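Local atomic coordinates of endoribonuclease MazF3 (Mycobacterium tuberculosis, PDB entry 5UCT), a protein that cleaves mRNA and 23S rRNA, predominantly after the first two Us of 5'-UUCCU-3', as the toxin of a type II toxin-antitoxin system. Residues Ile17-Val22 against Asn29-Pro34; Ala33-Thr38 against Ser58-Asp63. All blocks are in the same frame, centred on the assembly; numbering follows the deposited sequence.

Contact 1: residues Ile17-Val22 against Asn29-Pro34; sequences ILTREV and NVTVAP
The backbone of Thr-31 is gripped at both its N-H and its carbonyl by Leu-18 and Thr-19. Its N donates to Thr-19 OG1 at 2.6 Å, with an angle of 161° at the hydrogen. Its O takes two bonds, from Leu-18 N at 2.7 Å and from Thr-19 N at 3.0 Å. Both donors are tilted slightly from the carbonyl plane. Thr-19 OG1 lies beside its own N and anti to its carbonyl carbon (chi1 -55°), which turns it toward the strand. The two threonine side chains cross at about a right angle. A water accepts from Thr-19 OG1 and Thr-31 OG1, and Thr-31 OG1 is also hydrogen-bonded to Thr-67 OG1. Apolar packing follows. Ile-17 and Val-32 are an antiparallel non-hydrogen-bonded pair, and Ile-17 CD1 touches Val-32 CG1 at 3.7 Å. Ile-17 CG2 meets Val-30 CG2, also at 3.7 Å. Leu-18 sets CD1 against Ala-33 CB at 4.0 Å, and it also touches Phe-96 of the second subunit. Two consecutive N-H groups on one carbonyl recall a classic beta bulge. Here, though, strand 12-17 leaves the antiparallel sheet of the SH3-like MazF fold, and the Thr-19 hydroxyl takes the Thr-31 N-H that a backbone carbonyl would take.

Contact 2: residues Ala33-Thr38 against Ser58-Asp63; sequences APITTT and SVVSCD. With SO4 (sulfate ion), chain C.
Ile-35 and Val-60 face each other across a non-hydrogen-bonded antiparallel pair, and their side chains meet at a slant. Val-60 divides its methyls between two partners. CG2 lies against Ile-35 CG1 at 3.9 Å, while CG1, anti to the backbone N (chi1 172°), reaches Ala-33 CB at 3.7 Å. Thr-36 and Val-59 form the next, hydrogen-bonded pair and point to the opposite face of the sheet. Val-59 N reaches Thr-36 O at 3.3 Å. Ser-58 OG bonds to the same oxygen at 2.7 Å. The hydroxyl comes nearly perpendicular to the C=O, 79° out of the carbonyl plane and not on a lone pair, from the same face as Val-59 N. Thr-36 N returns a bond to Val-59 O. At the other end, Ser-61 N gives a straight bond to Pro-34 O at 2.9 Å. The Pro-34 ring sets CD beside Ser-61 O at 3.6 Å. Beyond the strand, Thr-38 OG1 donates at 3.0 Å to O3 of a sulfate ion, probably from the crystallisation liquor. The short strand axes run at 155° to each other, a regular antiparallel pairing in the curled sheet of the SH3-like MazF fold. Strand 58-61 lies between 29-36 and 45-48, and Val-46 and Val-48 touch Val-60. Leu-16 of strand 12-17 packs on Val-60 too, and helix 85-96 covers Cys-62.

From the N terminus, strand 12-17 runs into the loop that opens contact 1. The chain then turns back after a short excursion, and strand 29-36 closes contact 1 as it begins. The same strand goes on into contact 2. Contact 2 closes a longer loop, which carries strand 45-48 before strand 58-61 comes back alongside. The two loops follow one another in sequence. Neither contact lies inside the other, and they overlap only at Ala-33 and Pro-34. The centres of contact 1 and contact 2 are about 14 Å apart, on opposite sides of the chain's centre. Together they make strand 29-36 a common element, joined to the exit of strand 12-17 and to strand 58-61.

Contact 1: residues Ile17-Val22 against Asn29-Pro34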
ATOM      1  N   ILE A  17       0.097  -0.619 -11.054  1.00 69.50           N
ATOM      2  CA  ILE A  17      -0.875   0.352 -10.559  1.00 66.62           C
ATOM      3  C   ILE A  17      -1.822  -0.359  -9.596  1.00 64.46           C
ATOM      4  O   ILE A  17      -2.697  -1.119 -10.020  1.00 67.10           O
ATOM      5  CB  ILE A  17      -1.645   1.016 -11.704  1.00 69.22           C
ATOM      6  CG1 ILE A  17      -0.680   1.676 -12.692  1.00 69.94           C
ATOM      7  CG2 ILE A  17      -2.637   2.018 -11.149  1.00 68.57           C
ATOM      8  CD1 ILE A  17       0.186   2.771 -12.093  1.00 67.43           C
ATOM      9  N   LEU A  18      -1.652  -0.113  -8.296  1.00 61.11           N
ATOM     10  CA  LEU A  18      -2.530  -0.728  -7.309  1.00 59.00           C
ATOM     11  C   LEU A  18      -3.861   0.003  -7.211  1.00 61.76           C
ATOM     12  O   LEU A  18      -4.906  -0.634  -7.034  1.00 65.50           O
ATOM     13  CB  LEU A  18      -1.845  -0.771  -5.944  1.00 53.73           C
ATOM     14  CG  LEU A  18      -0.717  -1.787  -5.804  1.00 60.68           C
ATOM     15  CD1 LEU A  18      -0.277  -1.882  -4.357  1.00 58.03           C
ATOM     16  CD2 LEU A  18      -1.162  -3.147  -6.326  1.00 55.81           C
ATOM     17  N   THR A  19      -3.840   1.331  -7.312  1.00 62.38           N
ATOM     18  CA  THR A  19      -5.072   2.107  -7.290  1.00 64.92           C
ATOM     19  C   THR A  19      -6.023   1.622  -8.376  1.00 73.06           C
ATOM     20  O   THR A  19      -5.610   1.335  -9.503  1.00 75.05           O
ATOM     21  CB  THR A  19      -4.770   3.595  -7.486  1.00 60.68           C
ATOM     22  OG1 THR A  19      -3.816   4.025  -6.508  1.00 56.01           O
ATOM     23  CG2 THR A  19      -6.041   4.424  -7.348  1.00 61.34           C
ATOM     24  N   ARG A  20      -7.301   1.512  -8.020  1.00 77.69           N
ATOM     25  CA  ARG A  20      -8.318   1.086  -8.971  1.00 85.54           C
ATOM     26  C   ARG A  20      -8.366   2.038 -10.158  1.00 93.52           C
ATOM     27  O   ARG A  20      -8.338   3.260  -9.990  1.00 94.87           O
ATOM     28  CB  ARG A  20      -9.679   1.021  -8.276  1.00 88.15           C
ATOM     29  CG  ARG A  20     -10.077   2.304  -7.554  1.00 84.82           C
ATOM     30  CD  ARG A  20     -11.232   2.098  -6.584  1.00 83.41           C
ATOM     31  NE  ARG A  20     -11.685   3.366  -6.011  1.00 84.44           N
ATOM     32  CZ  ARG A  20     -11.084   3.991  -5.002  1.00 84.14           C
ATOM     33  NH1 ARG A  20     -10.001   3.468  -4.445  1.00 80.77           N
ATOM     34  NH2 ARG A  20     -11.565   5.140  -4.554  1.00 90.37           N
ATOM     35  N   GLU A  21      -8.429   1.474 -11.366  1.00 99.90           N
ATOM     36  CA  GLU A  21      -8.534   2.303 -12.561  1.00107.36           C
ATOM     37  C   GLU A  21      -9.861   3.047 -12.636  1.00110.00           C
ATOM     38  O   GLU A  21     -10.002   3.953 -13.465  1.00113.16           O
ATOM     39  CB  GLU A  21      -8.338   1.454 -13.819  1.00115.26           C
ATOM     40  CG  GLU A  21      -7.960   2.269 -15.050  1.00121.73           C
ATOM     41  CD  GLU A  21      -7.708   1.413 -16.272  1.00127.54           C
ATOM     42  OE1 GLU A  21      -7.620   0.177 -16.129  1.00128.21           O
ATOM     43  OE2 GLU A  21      -7.595   1.982 -17.378  1.00131.69           O
ATOM     44  N   VAL A  22     -10.826   2.691 -11.786  1.00103.69           N
ATOM     45  CA  VAL A  22     -12.113   3.377 -11.771  1.00106.20           C
ATOM     46  C   VAL A  22     -11.935   4.852 -11.428  1.00102.03           C
ATOM     47  O   VAL A  22     -12.563   5.725 -12.039  1.00103.99           O
ATOM     48  CB  VAL A  22     -13.068   2.670 -10.790  1.00108.74           C
ATOM     49  CG1 VAL A  22     -14.344   3.469 -10.605  1.00113.53           C
ATOM     50  CG2 VAL A  22     -13.375   1.261 -11.280  1.00112.02           C
ATOM     51  N   ASN A  29      -2.801  11.489  -7.076  1.00 56.86           N
ATOM     52  CA  ASN A  29      -1.839  10.492  -6.641  1.00 55.07           C
ATOM     53  C   ASN A  29      -2.318   9.108  -7.063  1.00 54.97           C
ATOM     54  O   ASN A  29      -3.486   8.907  -7.401  1.00 57.62           O
ATOM     55  CB  ASN A  29      -1.635  10.546  -5.121  1.00 55.16           C
ATOM     56  CG  ASN A  29      -1.195  11.917  -4.641  1.00 59.24           C
ATOM     57  OD1 ASN A  29      -0.233  12.491  -5.153  1.00 62.68           O
ATOM     58  ND2 ASN A  29      -1.905  12.451  -3.656  1.00 59.00           N
ATOM     59  N   VAL A  30      -1.394   8.151  -7.041  1.00 52.83           N
ATOM     60  CA  VAL A  30      -1.693   6.774  -7.422  1.00 50.90           C
ATOM     61  C   VAL A  30      -0.816   5.847  -6.591  1.00 51.79           C
ATOM     62  O   VAL A  30       0.381   6.095  -6.418  1.00 54.64           O
ATOM     63  CB  VAL A  30      -1.483   6.549  -8.937  1.00 49.81           C
ATOM     64  CG1 VAL A  30      -0.097   7.017  -9.365  1.00 49.33           C
ATOM     65  CG2 VAL A  30      -1.696   5.087  -9.300  1.00 50.51           C
ATOM     66  N   THR A  31      -1.424   4.794  -6.052  1.00 49.51           N
ATOM     67  CA  THR A  31      -0.699   3.800  -5.275  1.00 48.97           C
ATOM     68  C   THR A  31      -0.189   2.716  -6.213  1.00 50.10           C
ATOM     69  O   THR A  31      -0.955   2.165  -7.010  1.00 51.29           O
ATOM     70  CB  THR A  31      -1.589   3.192  -4.190  1.00 46.49           C
ATOM     71  OG1 THR A  31      -2.090   4.232  -3.343  1.00 47.59           O
ATOM     72  CG2 THR A  31      -0.801   2.205  -3.344  1.00 45.04           C
ATOM     73  N   VAL A  32       1.108   2.420  -6.122  1.00 50.18           N
ATOM     74  CA  VAL A  32       1.769   1.500  -7.035  1.00 51.65           C
ATOM     75  C   VAL A  32       2.561   0.470  -6.239  1.00 53.30           C
ATOM     76  O   VAL A  32       2.852   0.653  -5.055  1.00 53.16           O
ATOM     77  CB  VAL A  32       2.698   2.233  -8.025  1.00 53.37           C
ATOM     78  CG1 VAL A  32       1.911   3.238  -8.853  1.00 52.84           C
ATOM     79  CG2 VAL A  32       3.828   2.923  -7.279  1.00 54.29           C
ATOM     80  N   ALA A  33       2.903  -0.627  -6.912  1.00 55.05           N
ATOM     81  CA  ALA A  33       3.779  -1.654  -6.361  1.00 55.76           C
ATOM     82  C   ALA A  33       4.984  -1.806  -7.276  1.00 56.34           C
ATOM     83  O   ALA A  33       4.812  -2.092  -8.473  1.00 57.41           O
ATOM     84  CB  ALA A  33       3.048  -2.991  -6.211  1.00 58.02           C
ATOM     85  N   PRO A  34       6.206  -1.628  -6.782  1.00 57.59           N
ATOM     86  CA  PRO A  34       7.373  -1.665  -7.667  1.00 60.24           C
ATOM     87  C   PRO A  34       7.674  -3.077  -8.143  1.00 64.76           C
ATOM     88  O   PRO A  34       7.295  -4.071  -7.519  1.00 63.50           O
ATOM     89  CB  PRO A  34       8.502  -1.126  -6.784  1.00 59.42           C
ATOM     90  CG  PRO A  34       8.086  -1.492  -5.404  1.00 59.35           C
ATOM     91  CD  PRO A  34       6.583  -1.389  -5.380  1.00 57.72           C
TER
HETATM   92  O   HOH W   1      -4.845   5.049  -4.361  1.00 58.34           O

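Contact 2: residues Ala33-Thr38 against Ser58-Asp63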
ATOM      1  N   ALA A  33       2.903  -0.627  -6.912  1.00 55.05           N
ATOM      2  CA  ALA A  33       3.779  -1.654  -6.361  1.00 55.76           C
ATOM      3  C   ALA A  33       4.984  -1.806  -7.276  1.00 56.34           C
ATOM      4  O   ALA A  33       4.812  -2.092  -8.473  1.00 57.41           O
ATOM      5  CB  ALA A  33       3.048  -2.991  -6.211  1.00 58.02           C
ATOM      6  N   PRO A  34       6.206  -1.628  -6.782  1.00 57.59           N
ATOM      7  CA  PRO A  34       7.373  -1.665  -7.667  1.00 60.24           C
ATOM      8  C   PRO A  34       7.674  -3.077  -8.143  1.00 64.76           C
ATOM      9  O   PRO A  34       7.295  -4.071  -7.519  1.00 63.50           O
ATOM     10  CB  PRO A  34       8.502  -1.126  -6.784  1.00 59.42           C
ATOM     11  CG  PRO A  34       8.086  -1.492  -5.404  1.00 59.35           C
ATOM     12  CD  PRO A  34       6.583  -1.389  -5.380  1.00 57.72           C
ATOM     13  N   ILE A  35       8.374  -3.150  -9.271  1.00 68.53           N
ATOM     14  CA  ILE A  35       8.774  -4.410  -9.883  1.00 70.77           C
ATOM     15  C   ILE A  35      10.296  -4.430  -9.945  1.00 76.58           C
ATOM     16  O   ILE A  35      10.906  -3.624 -10.660  1.00 78.13           O
ATOM     17  CB  ILE A  35       8.168  -4.589 -11.282  1.00 69.18           C
ATOM     18  CG1 ILE A  35       6.646  -4.564 -11.228  1.00 63.17           C
ATOM     19  CG2 ILE A  35       8.621  -5.893 -11.898  1.00 73.87           C
ATOM     20  CD1 ILE A  35       6.028  -4.814 -12.572  1.00 64.74           C
ATOM     21  N   THR A  36      10.912  -5.350  -9.205  1.00 81.43           N
ATOM     22  CA  THR A  36      12.362  -5.484  -9.178  1.00 86.14           C
ATOM     23  C   THR A  36      12.765  -6.879  -9.638  1.00 90.99           C
ATOM     24  O   THR A  36      12.048  -7.858  -9.409  1.00 92.94           O
ATOM     25  CB  THR A  36      12.929  -5.206  -7.775  1.00 87.49           C
ATOM     26  OG1 THR A  36      14.357  -5.338  -7.799  1.00 92.20           O
ATOM     27  CG2 THR A  36      12.348  -6.173  -6.749  1.00 87.60           C
ATOM     28  N   THR A  37      13.913  -6.955 -10.315  1.00 94.52           N
ATOM     29  CA  THR A  37      14.409  -8.240 -10.792  1.00 97.08           C
ATOM     30  C   THR A  37      14.949  -9.102  -9.661  1.00 97.45           C
ATOM     31  O   THR A  37      15.061 -10.322  -9.826  1.00100.72           O
ATOM     32  CB  THR A  37      15.495  -8.034 -11.851  1.00 99.76           C
ATOM     33  OG1 THR A  37      16.608  -7.339 -11.271  1.00100.76           O
ATOM     34  CG2 THR A  37      14.954  -7.225 -13.021  1.00 98.93           C
ATOM     35  N   THR A  38      15.282  -8.500  -8.523  1.00 94.05           N
ATOM     36  CA  THR A  38      15.761  -9.241  -7.359  1.00 94.73           C
ATOM     37  C   THR A  38      14.612 -10.066  -6.793  1.00 91.49           C
ATOM     38  O   THR A  38      13.763  -9.552  -6.061  1.00 87.49           O
ATOM     39  CB  THR A  38      16.319  -8.286  -6.310  1.00 93.58           C
ATOM     40  OG1 THR A  38      17.358  -7.486  -6.889  1.00 95.42           O
ATOM     41  CG2 THR A  38      16.884  -9.061  -5.127  1.00 94.66           C
ATOM     42  N   SER A  58      10.920 -10.926 -13.545  1.00121.00           N
ATOM     43  CA  SER A  58      10.860  -9.992 -12.428  1.00114.62           C
ATOM     44  C   SER A  58       9.688 -10.372 -11.528  1.00109.43           C
ATOM     45  O   SER A  58       8.982 -11.353 -11.777  1.00111.90           O
ATOM     46  CB  SER A  58      10.753  -8.554 -12.942  1.00114.16           C
ATOM     47  OG  SER A  58      11.187  -7.637 -11.960  1.00113.30           O
ATOM     48  N   VAL A  59       9.492  -9.596 -10.459  1.00105.51           N
ATOM     49  CA  VAL A  59       8.438  -9.871  -9.490  1.00102.57           C
ATOM     50  C   VAL A  59       7.838  -8.558  -9.008  1.00 97.36           C
ATOM     51  O   VAL A  59       8.524  -7.537  -8.918  1.00 93.25           O
ATOM     52  CB  VAL A  59       8.947 -10.700  -8.289  1.00102.37           C
ATOM     53  CG1 VAL A  59       9.263 -12.128  -8.707  1.00106.56           C
ATOM     54  CG2 VAL A  59      10.168 -10.035  -7.663  1.00102.50           C
ATOM     55  N   VAL A  60       6.545  -8.594  -8.698  1.00 89.25           N
ATOM     56  CA  VAL A  60       5.861  -7.460  -8.083  1.00 83.49           C
ATOM     57  C   VAL A  60       6.071  -7.534  -6.575  1.00 80.02           C
ATOM     58  O   VAL A  60       5.641  -8.494  -5.926  1.00 80.04           O
ATOM     59  CB  VAL A  60       4.367  -7.457  -8.432  1.00 84.27           C
ATOM     60  CG1 VAL A  60       3.633  -6.390  -7.631  1.00 67.75           C
ATOM     61  CG2 VAL A  60       4.170  -7.234  -9.923  1.00 74.61           C
ATOM     62  N   SER A  61       6.732  -6.523  -6.016  1.00 74.27           N
ATOM     63  CA  SER A  61       7.066  -6.490  -4.591  1.00 68.56           C
ATOM     64  C   SER A  61       5.947  -5.776  -3.842  1.00 66.41           C
ATOM     65  O   SER A  61       5.906  -4.545  -3.784  1.00 66.78           O
ATOM     66  CB  SER A  61       8.409  -5.799  -4.373  1.00 68.65           C
ATOM     67  OG  SER A  61       8.652  -5.568  -2.997  1.00 68.72           O
ATOM     68  N   CYS A  62       5.038  -6.554  -3.253  1.00 65.81           N
ATOM     69  CA  CYS A  62       3.890  -5.995  -2.550  1.00 61.54           C
ATOM     70  C   CYS A  62       4.224  -5.509  -1.146  1.00 62.24           C
ATOM     71  O   CYS A  62       3.352  -4.931  -0.489  1.00 63.17           O
ATOM     72  CB  CYS A  62       2.765  -7.027  -2.475  1.00 60.82           C
ATOM     73  SG  CYS A  62       1.882  -7.266  -4.034  1.00 63.93           S
ATOM     74  N   ASP A  63       5.443  -5.736  -0.661  1.00 64.42           N
ATOM     75  CA  ASP A  63       5.842  -5.195   0.631  1.00 64.29           C
ATOM     76  C   ASP A  63       6.382  -3.777   0.534  1.00 61.04           C
ATOM     77  O   ASP A  63       6.660  -3.166   1.572  1.00 57.58           O
ATOM     78  CB  ASP A  63       6.895  -6.096   1.278  1.00 71.00           C
ATOM     79  CG  ASP A  63       6.282  -7.180   2.134  1.00 74.06           C
ATOM     80  OD1 ASP A  63       5.359  -6.867   2.911  1.00 72.39           O
ATOM     81  OD2 ASP A  63       6.723  -8.343   2.026  1.00 76.57           O
TER
HETATM   82  S   SO4 C 201      17.123  -3.571  -6.019  1.00169.87           S
HETATM   83  O1  SO4 C 201      16.878  -3.583  -7.457  1.00170.03           O
HETATM   84  O2  SO4 C 201      17.931  -2.405  -5.673  1.00169.62           O
HETATM   85  O3  SO4 C 201      17.835  -4.787  -5.638  1.00169.76           O
HETATM   86  O4  SO4 C 201      15.850  -3.510  -5.308  1.00169.76           O